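PDB 2QGH: diaminopimelate decarboxylase from Helicobacter pylori, which catalyses the pyridoxal-5'-phosphate-dependent decarboxylation of meso-diaminopimelate to L-lysine, the final step of bacterial lysine biosynthesis. Local coordinates for residues D315-S320 and S380-Q385; H326-I331 and T354-A359; V345-V348 and S352-F355; S388-L393 and E412-L417. One frame throughout, in Å; residues are numbered along the deposited sequence.

Contact 1. Residues D315-S320 and S380-Q385. With LYS (lysine), chain C.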
loop_
_atom_site.group_PDB
_atom_site.type_symbol
_atom_site.label_atom_id
_atom_site.label_comp_id
_atom_site.label_asym_id
_atom_site.label_seq_id
_atom_site.Cartn_x
_atom_site.Cartn_y
_atom_site.Cartn_z
ATOM N N ASP A 315 -2.649 7.184 1.387
ATOM C CA ASP A 315 -1.719 8.249 1.001
ATOM C C ASP A 315 -0.366 8.090 1.680
ATOM O O ASP A 315 0.671 8.417 1.111
ATOM C CB ASP A 315 -2.255 9.629 1.395
ATOM C CG ASP A 315 -3.657 9.890 0.895
ATOM O OD1 ASP A 315 -3.883 9.838 -0.333
ATOM O OD2 ASP A 315 -4.528 10.167 1.746
ATOM N N PHE A 316 -0.384 7.603 2.913
ATOM C CA PHE A 316 0.843 7.444 3.681
ATOM C C PHE A 316 0.768 6.124 4.418
ATOM O O PHE A 316 0.081 5.997 5.430
ATOM C CB PHE A 316 0.982 8.614 4.660
ATOM C CG PHE A 316 2.261 8.609 5.435
ATOM C CD1 PHE A 316 3.490 8.558 4.777
ATOM C CD2 PHE A 316 2.242 8.653 6.827
ATOM C CE1 PHE A 316 4.686 8.546 5.496
ATOM C CE2 PHE A 316 3.435 8.642 7.559
ATOM C CZ PHE A 316 4.658 8.587 6.892
ATOM N N LEU A 317 1.510 5.152 3.900
ATOM C CA LEU A 317 1.529 3.790 4.416
ATOM C C LEU A 317 2.491 3.448 5.559
ATOM O O LEU A 317 2.298 2.439 6.247
ATOM C CB LEU A 317 1.805 2.853 3.235
ATOM C CG LEU A 317 1.525 1.355 3.358
ATOM C CD1 LEU A 317 0.032 1.137 3.651
ATOM C CD2 LEU A 317 1.934 0.656 2.068
ATOM N N ARG A 318 3.507 4.278 5.783
ATOM C CA ARG A 318 4.512 3.970 6.800
ATOM C C ARG A 318 4.036 3.579 8.206
ATOM O O ARG A 318 4.473 2.560 8.749
ATOM C CB ARG A 318 5.545 5.108 6.891
ATOM C CG ARG A 318 6.307 5.370 5.592
ATOM C CD ARG A 318 7.755 5.803 5.840
ATOM N NE ARG A 318 8.573 4.681 6.291
ATOM C CZ ARG A 318 9.247 4.645 7.438
ATOM N NH1 ARG A 318 9.214 5.674 8.271
ATOM N NH2 ARG A 318 9.947 3.567 7.758
ATOM N N PRO A 319 3.136 4.368 8.815
ATOM C CA PRO A 319 2.663 4.025 10.162
ATOM C C PRO A 319 2.115 2.608 10.298
ATOM O O PRO A 319 2.497 1.871 11.206
ATOM C CB PRO A 319 1.598 5.084 10.436
ATOM C CG PRO A 319 2.081 6.247 9.651
ATOM C CD PRO A 319 2.497 5.608 8.347
ATOM N N SER A 320 1.221 2.218 9.397
ATOM C CA SER A 320 0.628 0.884 9.468
ATOM C C SER A 320 1.587 -0.241 9.063
ATOM O O SER A 320 1.643 -1.287 9.712
ATOM C CB SER A 320 -0.643 0.838 8.608
ATOM O OG SER A 320 -0.421 1.399 7.318
ATOM N N SER A 380 4.576 9.133 -0.804
ATOM C CA SER A 380 3.716 8.965 -1.964
ATOM C C SER A 380 4.134 7.825 -2.903
ATOM O O SER A 380 3.350 7.404 -3.744
ATOM C CB SER A 380 3.646 10.269 -2.754
ATOM O OG SER A 380 4.732 10.362 -3.645
ATOM N N SER A 381 5.356 7.317 -2.771
ATOM C CA SER A 381 5.797 6.232 -3.648
ATOM C C SER A 381 5.161 4.885 -3.295
ATOM O O SER A 381 5.187 3.959 -4.097
ATOM C CB SER A 381 7.322 6.106 -3.632
ATOM O OG SER A 381 7.784 5.648 -2.380
ATOM N N MET A 382 4.589 4.773 -2.100
ATOM C CA MET A 382 3.921 3.534 -1.680
ATOM C C MET A 382 2.416 3.771 -1.573
ATOM O O MET A 382 1.667 2.880 -1.148
ATOM C CB MET A 382 4.424 3.064 -0.312
ATOM C CG MET A 382 5.910 2.775 -0.226
ATOM S SD MET A 382 6.311 2.033 1.384
ATOM C CE MET A 382 6.103 0.288 0.984
ATOM N N ALA A 383 1.987 4.976 -1.951
ATOM C CA ALA A 383 0.583 5.365 -1.886
ATOM C C ALA A 383 -0.288 4.585 -2.869
ATOM O O ALA A 383 0.165 4.214 -3.949
ATOM C CB ALA A 383 0.443 6.873 -2.139
ATOM N N SER A 384 -1.540 4.348 -2.482
ATOM C CA SER A 384 -2.491 3.613 -3.315
ATOM C C SER A 384 -3.789 4.401 -3.441
ATOM O O SER A 384 -3.894 5.513 -2.923
ATOM C CB SER A 384 -2.816 2.267 -2.685
ATOM O OG SER A 384 -3.594 2.465 -1.516
ATOM N N GLN A 385 -4.773 3.806 -4.115
ATOM C CA GLN A 385 -6.081 4.423 -4.311
ATOM C C GLN A 385 -7.146 3.702 -3.481
ATOM O O GLN A 385 -8.346 3.812 -3.742
ATOM C CB GLN A 385 -6.461 4.373 -5.786
ATOM C CG GLN A 385 -5.399 4.942 -6.702
ATOM C CD GLN A 385 -5.773 4.799 -8.158
ATOM O OE1 GLN A 385 -6.044 3.697 -8.633
ATOM N NE2 GLN A 385 -5.795 5.911 -8.876
HETATM N N LYS C . 9.710 1.253 2.258
HETATM C CA LYS C . 10.567 1.242 3.484
HETATM C C LYS C . 10.165 2.378 4.425
HETATM O O LYS C . 9.090 2.963 4.185
HETATM C CB LYS C . 12.049 1.372 3.087
HETATM C CG LYS C . 12.564 0.178 2.297
HETATM C CD LYS C . 13.885 0.458 1.606
HETATM C CE LYS C . 14.352 -0.785 0.852
HETATM N NZ LYS C . 15.562 -0.581 -0.014
HETATM O OXT LYS C . 10.916 2.669 5.382
#
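Leu317 and Met382 each direct their CB at the opposite segment. They meet near the base of Met382, where Leu317 CD2 lies 4.2 Å from Met382 CB. Leu317 CD2 is also 3.9 Å from Met382 O. Beyond this point Met382 runs on extended through chi2 (-173°). That carries its sulfur away from Leu317 and toward the bound lysine, with Met382 SD 3.6 Å from the ligand N. Arg318 reaches the ligand along another line. Its chain bends at chi2 and chi3, and two nitrogens of the guanidinium share out the carboxylate. Arg318 NE makes a good bond to lysine O at 2.8 Å with an angle of 155°. Arg318 NH2 makes a shorter but more bent, weak bond to lysine OXT at 2.7 Å. The Arg318 NH1 corner is taken by His326 NE2. Arg282, Tyr322 and Glu350 of the second subunit also bond the lysine, as expected for product recognition. Further along, Ala383 CB rests 3.6 Å from Asp315 O, a carbonyl also bonded by Tyr36 OH. Asp315 OD2 makes a salt bridge with Arg389 NH1. Segment 380-385 lies in the loop joining strands 369-372 and 393-397. Met382 also packs on Leu321 and Tyr322 of helix 318-322, while Phe316 packs on Tyr36 of strand 35-39.

Contact 2. Residues H326-I331 and T354-A359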
loop_
_atom_site.group_PDB
_atom_site.type_symbol
_atom_site.label_atom_id
_atom_site.label_comp_id
_atom_site.label_asym_id
_atom_site.label_seq_id
_atom_site.Cartn_x
_atom_site.Cartn_y
_atom_site.Cartn_z
ATOM N N HIS A 326 5.816 9.500 12.604
ATOM C CA HIS A 326 6.306 10.746 12.035
ATOM C C HIS A 326 5.694 11.884 12.852
ATOM O O HIS A 326 4.546 11.799 13.284
ATOM C CB HIS A 326 5.894 10.867 10.566
ATOM C CG HIS A 326 6.593 9.899 9.661
ATOM N ND1 HIS A 326 7.343 10.304 8.578
ATOM C CD2 HIS A 326 6.646 8.546 9.671
ATOM C CE1 HIS A 326 7.827 9.243 7.957
ATOM N NE2 HIS A 326 7.419 8.163 8.601
ATOM N N ALA A 327 6.458 12.944 13.077
ATOM C CA ALA A 327 5.953 14.060 13.861
ATOM C C ALA A 327 4.778 14.757 13.178
ATOM O O ALA A 327 4.673 14.774 11.949
ATOM C CB ALA A 327 7.072 15.057 14.133
ATOM N N ILE A 328 3.891 15.315 13.997
ATOM C CA ILE A 328 2.718 16.039 13.517
ATOM C C ILE A 328 2.797 17.466 14.060
ATOM O O ILE A 328 2.852 17.685 15.270
ATOM C CB ILE A 328 1.403 15.366 13.995
ATOM C CG1 ILE A 328 1.233 14.015 13.295
ATOM C CG2 ILE A 328 0.211 16.280 13.719
ATOM C CD1 ILE A 328 0.042 13.214 13.762
ATOM N N ARG A 329 2.812 18.432 13.153
ATOM C CA ARG A 329 2.908 19.833 13.528
ATOM C C ARG A 329 1.681 20.619 13.061
ATOM O O ARG A 329 1.244 20.482 11.918
ATOM C CB ARG A 329 4.177 20.427 12.908
ATOM C CG ARG A 329 4.385 21.904 13.156
ATOM C CD ARG A 329 5.425 22.442 12.204
ATOM N NE ARG A 329 5.078 22.089 10.835
ATOM C CZ ARG A 329 5.806 22.398 9.769
ATOM N NH1 ARG A 329 6.938 23.076 9.910
ATOM N NH2 ARG A 329 5.400 22.035 8.562
ATOM N N VAL A 330 1.121 21.435 13.950
ATOM C CA VAL A 330 -0.037 22.241 13.594
ATOM C C VAL A 330 0.444 23.451 12.802
ATOM O O VAL A 330 1.362 24.155 13.222
ATOM C CB VAL A 330 -0.796 22.723 14.837
ATOM C CG1 VAL A 330 -1.968 23.602 14.415
ATOM C CG2 VAL A 330 -1.287 21.525 15.639
ATOM N N ILE A 331 -0.177 23.684 11.651
ATOM C CA ILE A 331 0.191 24.797 10.789
ATOM C C ILE A 331 -0.663 26.031 11.069
ATOM O O ILE A 331 -0.228 27.166 10.848
ATOM C CB ILE A 331 0.033 24.403 9.310
ATOM C CG1 ILE A 331 0.930 23.201 9.002
ATOM C CG2 ILE A 331 0.361 25.592 8.412
ATOM C CD1 ILE A 331 0.835 22.711 7.577
ATOM N N THR A 354 -4.510 5.220 11.293
ATOM C CA THR A 354 -4.342 6.265 12.291
ATOM C C THR A 354 -2.873 6.641 12.184
ATOM O O THR A 354 -1.995 5.788 12.283
ATOM C CB THR A 354 -4.713 5.806 13.745
ATOM O OG1 THR A 354 -3.688 6.216 14.660
ATOM C CG2 THR A 354 -4.905 4.321 13.823
ATOM N N PHE A 355 -2.617 7.919 11.944
ATOM C CA PHE A 355 -1.267 8.419 11.781
ATOM C C PHE A 355 -0.444 8.392 13.062
ATOM O O PHE A 355 0.701 7.941 13.059
ATOM C CB PHE A 355 -1.316 9.842 11.221
ATOM C CG PHE A 355 -1.892 9.933 9.829
ATOM C CD1 PHE A 355 -1.196 9.428 8.736
ATOM C CD2 PHE A 355 -3.116 10.545 9.609
ATOM C CE1 PHE A 355 -1.713 9.537 7.444
ATOM C CE2 PHE A 355 -3.638 10.658 8.315
ATOM C CZ PHE A 355 -2.933 10.154 7.234
ATOM N N LEU A 356 -1.020 8.866 14.161
ATOM C CA LEU A 356 -0.292 8.886 15.423
ATOM C C LEU A 356 -1.185 8.562 16.625
ATOM O O LEU A 356 -2.213 9.204 16.838
ATOM C CB LEU A 356 0.359 10.263 15.599
ATOM C CG LEU A 356 1.689 10.379 16.352
ATOM C CD1 LEU A 356 2.238 11.783 16.174
ATOM C CD2 LEU A 356 1.499 10.063 17.825
ATOM N N LYS A 357 -0.799 7.553 17.400
ATOM C CA LYS A 357 -1.561 7.186 18.589
ATOM C C LYS A 357 -1.154 8.097 19.735
ATOM O O LYS A 357 -0.028 8.592 19.769
ATOM C CB LYS A 357 -1.293 5.737 18.998
ATOM C CG LYS A 357 -2.283 4.726 18.452
ATOM C CD LYS A 357 -2.059 3.367 19.095
ATOM C CE LYS A 357 -2.904 2.286 18.447
ATOM N NZ LYS A 357 -2.544 0.939 18.984
ATOM N N ASP A 358 -2.067 8.308 20.675
ATOM C CA ASP A 358 -1.801 9.160 21.829
ATOM C C ASP A 358 -0.861 10.321 21.543
ATOM O O ASP A 358 0.195 10.441 22.169
ATOM C CB ASP A 358 -1.236 8.340 22.992
ATOM C CG ASP A 358 -2.303 7.573 23.735
ATOM O OD1 ASP A 358 -3.328 8.188 24.105
ATOM O OD2 ASP A 358 -2.114 6.356 23.958
ATOM N N ALA A 359 -1.240 11.162 20.585
ATOM C CA ALA A 359 -0.452 12.342 20.245
ATOM C C ALA A 359 -0.965 13.440 21.160
ATOM O O ALA A 359 -2.001 13.283 21.797
ATOM C CB ALA A 359 -0.667 12.732 18.791
HETATM O O HOH W 1 2.681 9.576 12.222
#
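The backbones come closest at His326 and Leu356, whose CA atoms are 7.6 Å apart, and no direct hydrogen bond joins the two segments. They are parts of one mixed sheet but pair with other strands: 328-330 with 369-372, and 354-361 with 340-345. On the second segment Phe355 and Leu356 both face Val344, which makes a classic beta bulge.

The side-chain contact rests on Ile328 and Leu356. They lie alongside each other and run in opposite directions. Ile328 CG1 stands beside its backbone N (chi1 -69°), and the chain then extends, so CD1 is pushed forward onto the partner. Ile328 CD1 is 3.5 Å from Leu356 CB, tighter than ordinary van der Waals contact. Ile328 CD1 also lies 3.6 Å from Leu356 CD1. Leu356 CD1 touches the backbone as well, 3.7 Å from His326 O. Phe355 adds its CB at the margin, with Phe355 CB 4.4 Å from Ile328 CD1, while its ring leads away to Ile372 and Ala311.

One water bridges the backbones. It accepts from His326 N at 3.2 Å and donates to Phe355 O at 2.7 Å. The His326 ring is held through ND1 by Glu373 O. All direct contacts between side chains here are apolar, so shape complementarity is what joins them. The water links His326 N to Phe355 O where no direct bond forms.

Contact 3. Residues V345-V348 and S352-F355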
loop_
_atom_site.group_PDB
_atom_site.type_symbol
_atom_site.label_atom_id
_atom_site.label_comp_id
_atom_site.label_asym_id
_atom_site.label_seq_id
_atom_site.Cartn_x
_atom_site.Cartn_y
_atom_site.Cartn_z
ATOM N N VAL A 345 -6.250 10.356 13.060
ATOM C CA VAL A 345 -6.693 9.342 12.110
ATOM C C VAL A 345 -7.197 9.866 10.774
ATOM O O VAL A 345 -7.605 11.024 10.653
ATOM C CB VAL A 345 -7.805 8.467 12.734
ATOM C CG1 VAL A 345 -7.361 7.964 14.104
ATOM C CG2 VAL A 345 -9.096 9.265 12.858
ATOM N N GLY A 346 -7.169 8.991 9.774
ATOM C CA GLY A 346 -7.625 9.350 8.446
ATOM C C GLY A 346 -9.046 8.880 8.173
ATOM O O GLY A 346 -9.733 8.398 9.075
ATOM N N PRO A 347 -9.515 8.997 6.925
ATOM C CA PRO A 347 -10.875 8.572 6.598
ATOM C C PRO A 347 -11.081 7.113 6.213
ATOM O O PRO A 347 -12.222 6.688 6.061
ATOM C CB PRO A 347 -11.259 9.491 5.429
ATOM C CG PRO A 347 -10.250 10.607 5.476
ATOM C CD PRO A 347 -8.999 9.895 5.885
ATOM N N VAL A 348 -10.015 6.334 6.059
ATOM C CA VAL A 348 -10.232 4.963 5.617
ATOM C C VAL A 348 -10.765 4.015 6.682
ATOM O O VAL A 348 -10.397 4.077 7.853
ATOM C CB VAL A 348 -8.976 4.393 4.880
ATOM C CG1 VAL A 348 -8.168 5.551 4.274
ATOM C CG2 VAL A 348 -8.147 3.536 5.776
ATOM N N SER A 352 -5.965 0.330 11.163
ATOM C CA SER A 352 -4.571 0.640 10.893
ATOM C C SER A 352 -4.460 2.062 10.374
ATOM O O SER A 352 -3.367 2.630 10.310
ATOM C CB SER A 352 -4.003 -0.335 9.868
ATOM O OG SER A 352 -4.902 -0.520 8.790
ATOM N N ASP A 353 -5.598 2.650 10.015
ATOM C CA ASP A 353 -5.586 4.006 9.504
ATOM C C ASP A 353 -5.611 5.105 10.558
ATOM O O ASP A 353 -6.605 5.820 10.715
ATOM C CB ASP A 353 -6.736 4.231 8.526
ATOM C CG ASP A 353 -6.773 5.646 8.013
ATOM O OD1 ASP A 353 -5.700 6.150 7.616
ATOM O OD2 ASP A 353 -7.859 6.259 8.011
ATOM N N THR A 354 -4.510 5.220 11.293
ATOM C CA THR A 354 -4.342 6.265 12.291
ATOM C C THR A 354 -2.873 6.641 12.184
ATOM O O THR A 354 -1.995 5.788 12.283
ATOM C CB THR A 354 -4.713 5.806 13.745
ATOM O OG1 THR A 354 -3.688 6.216 14.660
ATOM C CG2 THR A 354 -4.905 4.321 13.823
ATOM N N PHE A 355 -2.617 7.919 11.944
ATOM C CA PHE A 355 -1.267 8.419 11.781
ATOM C C PHE A 355 -0.444 8.392 13.062
ATOM O O PHE A 355 0.701 7.941 13.059
ATOM C CB PHE A 355 -1.316 9.842 11.221
ATOM C CG PHE A 355 -1.892 9.933 9.829
ATOM C CD1 PHE A 355 -1.196 9.428 8.736
ATOM C CD2 PHE A 355 -3.116 10.545 9.609
ATOM C CE1 PHE A 355 -1.713 9.537 7.444
ATOM C CE2 PHE A 355 -3.638 10.658 8.315
ATOM C CZ PHE A 355 -2.933 10.154 7.234
#
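Val345 and Thr354 face each other as an antiparallel non-hydrogen-bonded pair, with their CA atoms only 3.9 Å apart. Their side chains are on the same face of the sheet and cross at a slant. Val345 CG1 presses on Thr354 CB at 3.4 Å, closer than usual van der Waals contact. Next along, Gly346 N gives a weak but fairly straight bond to Asp353 O, 3.4 Å long with an angle of 163°. The Phe355 ring comes near the same peptide, with Phe355 CE2 4.2 Å from Gly346 N. Asp353 CG is anti to its own N (chi1 178°), which swings the carboxylate across to the first segment. Val348 CG2 comes very close to Asp353 CB, and the detail of this approach is doubtful. Val348 N lies near Asp353 OD2, but the bond is weak and the place of that oxygen is less sure.

The two segments form the end of a beta hairpin that joins strands 340-345 and 354-361. Asp353 is the centre of an inverse gamma turn where the chain returns to the second strand. The tip of the hairpin holds Glu350, whose counterpart in the second subunit reaches into the lysine site of this chain.

Outside the hairpin, Met313 N bonds Asp353 OD1 and helps fix the carboxylate. Lys176 of the second subunit bonds Gly346 O. It also forms a salt bridge with Asp353 OD2, subject to the same doubt about that oxygen. In the adjoining strand 306-309, Ile308 touches Val345 and Val309 touches Phe355.

Contact 4. Residues S388-L393 and E412-L417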
loop_
_atom_site.group_PDB
_atom_site.type_symbol
_atom_site.label_atom_id
_atom_site.label_comp_id
_atom_site.label_asym_id
_atom_site.label_seq_id
_atom_site.Cartn_x
_atom_site.Cartn_y
_atom_site.Cartn_z
ATOM N N SER A 388 -10.989 3.882 -3.018
ATOM C CA SER A 388 -11.255 4.729 -4.179
ATOM C C SER A 388 -10.988 6.200 -3.862
ATOM O O SER A 388 -11.873 7.044 -3.994
ATOM C CB SER A 388 -12.699 4.569 -4.653
ATOM O OG SER A 388 -12.885 3.340 -5.317
ATOM N N ARG A 389 -9.763 6.487 -3.428
ATOM C CA ARG A 389 -9.334 7.843 -3.108
ATOM C C ARG A 389 -8.232 8.161 -4.122
ATOM O O ARG A 389 -7.221 7.469 -4.187
ATOM C CB ARG A 389 -8.784 7.918 -1.667
ATOM C CG ARG A 389 -9.791 7.537 -0.561
ATOM C CD ARG A 389 -9.195 7.596 0.859
ATOM N NE ARG A 389 -9.121 8.965 1.380
ATOM C CZ ARG A 389 -8.030 9.720 1.361
ATOM N NH1 ARG A 389 -6.911 9.243 0.856
ATOM N NH2 ARG A 389 -8.061 10.955 1.828
ATOM N N PRO A 390 -8.416 9.210 -4.936
ATOM C CA PRO A 390 -7.395 9.557 -5.934
ATOM C C PRO A 390 -6.039 9.937 -5.316
ATOM O O PRO A 390 -5.983 10.459 -4.198
ATOM C CB PRO A 390 -8.034 10.730 -6.682
ATOM C CG PRO A 390 -9.517 10.490 -6.509
ATOM C CD PRO A 390 -9.597 10.080 -5.061
ATOM N N LYS A 391 -4.955 9.670 -6.041
ATOM C CA LYS A 391 -3.620 10.018 -5.563
ATOM C C LYS A 391 -3.536 11.524 -5.396
ATOM O O LYS A 391 -4.060 12.272 -6.207
ATOM C CB LYS A 391 -2.545 9.555 -6.544
ATOM C CG LYS A 391 -2.420 8.050 -6.619
ATOM C CD LYS A 391 -1.035 7.614 -7.056
ATOM C CE LYS A 391 -0.821 6.153 -6.711
ATOM N NZ LYS A 391 0.593 5.695 -6.932
ATOM N N LEU A 392 -2.854 11.959 -4.348
ATOM C CA LEU A 392 -2.726 13.374 -4.035
ATOM C C LEU A 392 -1.930 14.275 -4.988
ATOM O O LEU A 392 -1.153 13.819 -5.841
ATOM C CB LEU A 392 -2.138 13.514 -2.628
ATOM C CG LEU A 392 -2.789 12.636 -1.563
ATOM C CD1 LEU A 392 -2.113 12.861 -0.209
ATOM C CD2 LEU A 392 -4.277 12.952 -1.501
ATOM N N LEU A 393 -2.152 15.571 -4.801
ATOM C CA LEU A 393 -1.493 16.651 -5.525
ATOM C C LEU A 393 -0.129 16.819 -4.854
ATOM O O LEU A 393 -0.025 16.799 -3.628
ATOM C CB LEU A 393 -2.305 17.942 -5.349
ATOM C CG LEU A 393 -1.640 19.308 -5.573
ATOM C CD1 LEU A 393 -1.602 19.630 -7.057
ATOM C CD2 LEU A 393 -2.422 20.396 -4.821
ATOM N N GLU A 412 -12.303 10.070 -12.089
ATOM C CA GLU A 412 -12.398 9.195 -13.248
ATOM C C GLU A 412 -11.119 8.419 -13.560
ATOM O O GLU A 412 -11.169 7.395 -14.237
ATOM C CB GLU A 412 -12.826 9.993 -14.476
ATOM C CG GLU A 412 -14.060 10.853 -14.252
ATOM C CD GLU A 412 -13.705 12.243 -13.742
ATOM O OE1 GLU A 412 -12.989 12.972 -14.467
ATOM O OE2 GLU A 412 -14.133 12.607 -12.622
ATOM N N ASP A 413 -9.975 8.901 -13.084
ATOM C CA ASP A 413 -8.723 8.198 -13.340
ATOM C C ASP A 413 -8.681 6.887 -12.557
ATOM O O ASP A 413 -7.919 5.985 -12.885
ATOM C CB ASP A 413 -7.506 9.063 -12.967
ATOM C CG ASP A 413 -7.397 10.323 -13.811
ATOM O OD1 ASP A 413 -7.772 10.283 -15.002
ATOM O OD2 ASP A 413 -6.925 11.354 -13.295
ATOM N N LEU A 414 -9.507 6.778 -11.524
ATOM C CA LEU A 414 -9.541 5.564 -10.714
ATOM C C LEU A 414 -10.002 4.343 -11.499
ATOM O O LEU A 414 -9.483 3.249 -11.313
ATOM C CB LEU A 414 -10.482 5.735 -9.519
ATOM C CG LEU A 414 -10.142 6.736 -8.410
ATOM C CD1 LEU A 414 -11.411 7.053 -7.603
ATOM C CD2 LEU A 414 -9.041 6.176 -7.513
ATOM N N TRP A 415 -10.977 4.534 -12.380
ATOM C CA TRP A 415 -11.545 3.418 -13.133
ATOM C C TRP A 415 -11.419 3.520 -14.645
ATOM O O TRP A 415 -12.095 2.794 -15.377
ATOM C CB TRP A 415 -13.019 3.268 -12.747
ATOM C CG TRP A 415 -13.835 4.506 -13.008
ATOM C CD1 TRP A 415 -14.248 4.970 -14.223
ATOM C CD2 TRP A 415 -14.328 5.440 -12.037
ATOM N NE1 TRP A 415 -14.962 6.126 -14.071
ATOM C CE2 TRP A 415 -15.029 6.439 -12.740
ATOM C CE3 TRP A 415 -14.245 5.527 -10.641
ATOM C CZ2 TRP A 415 -15.649 7.518 -12.099
ATOM C CZ3 TRP A 415 -14.865 6.603 -9.998
ATOM C CH2 TRP A 415 -15.556 7.582 -10.731
ATOM N N ARG A 416 -10.554 4.413 -15.105
ATOM C CA ARG A 416 -10.330 4.634 -16.529
ATOM C C ARG A 416 -10.060 3.344 -17.307
ATOM O O ARG A 416 -10.623 3.130 -18.376
ATOM C CB ARG A 416 -9.147 5.595 -16.716
ATOM C CG ARG A 416 -8.899 6.025 -18.153
ATOM C CD ARG A 416 -9.835 7.161 -18.534
ATOM N NE ARG A 416 -9.469 8.397 -17.847
ATOM C CZ ARG A 416 -10.243 9.475 -17.771
ATOM N NH1 ARG A 416 -11.446 9.478 -18.339
ATOM N NH2 ARG A 416 -9.810 10.554 -17.133
ATOM N N LEU A 417 -9.200 2.489 -16.764
ATOM C CA LEU A 417 -8.832 1.235 -17.423
ATOM C C LEU A 417 -9.782 0.073 -17.162
ATOM O O LEU A 417 -9.472 -1.079 -17.477
ATOM C CB LEU A 417 -7.411 0.835 -17.017
ATOM C CG LEU A 417 -6.290 1.816 -17.387
ATOM C CD1 LEU A 417 -4.964 1.360 -16.789
ATOM C CD2 LEU A 417 -6.189 1.919 -18.899
#
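Beside Leu414, which packs on Pro390, Trp415 lays one face of its ring over Glu412 CA, 3.7 Å from the plane and toward the rim. The Arg416 guanidinium has Glu412 O near one face, 4.1 Å above its plane and likewise off centre. Both groups follow strand 402-406 in the beta domain that accompanies the PLP-binding barrel, as in fold-type III decarboxylases. Here 412-414 have helical backbone angles. The piece folds back onto the loop that leads into strand 393-397.

Arg416 NH2 closes a salt bridge with Asp413 OD1 at 3.0 Å, with an angle of 148°. The oxygen sits 22° out of the guanidinium plane. Trp415 packs on Gln93 of the second subunit, and Leu414 on its Arg94.

Leu414 alone carries the contact from its segment. Its CB points at the loop, and CG stands beside the backbone N (chi1 -66°), with the two methyls reaching Ser388 and Arg389. Leu414 CD2 lies 4.0 Å from Arg389 O. Leu414 CD1 lies 3.6 Å from Ser388 O. No hydrogen bond crosses between the segments. The same methyl meets the proline ring aslant, with Leu414 CD1 4.1 Å from Pro390 CG.

In the fold
Contacts 2 and 3 share Thr354 and Phe355 on strand 354-361, with centres about 11 Å apart. Both fall within the chain span between the two segments of contact 1. Contact 4 follows later in sequence. Contact 1 touches the other three: His326 and Phe355 reach it from contact 2, Phe355 also from contact 3, and Arg389 from contact 4. Contacts 2 and 4 are furthest apart, their centres about 26 Å apart, without touch. All four belong to the mixed-sheet part of the chain, and contact 1 lines the lysine site. Contacts 1, 3 and 4 each have several residues within reach of the second subunit; contact 2 has one. This is consistent with a lysine site at the dimer interface.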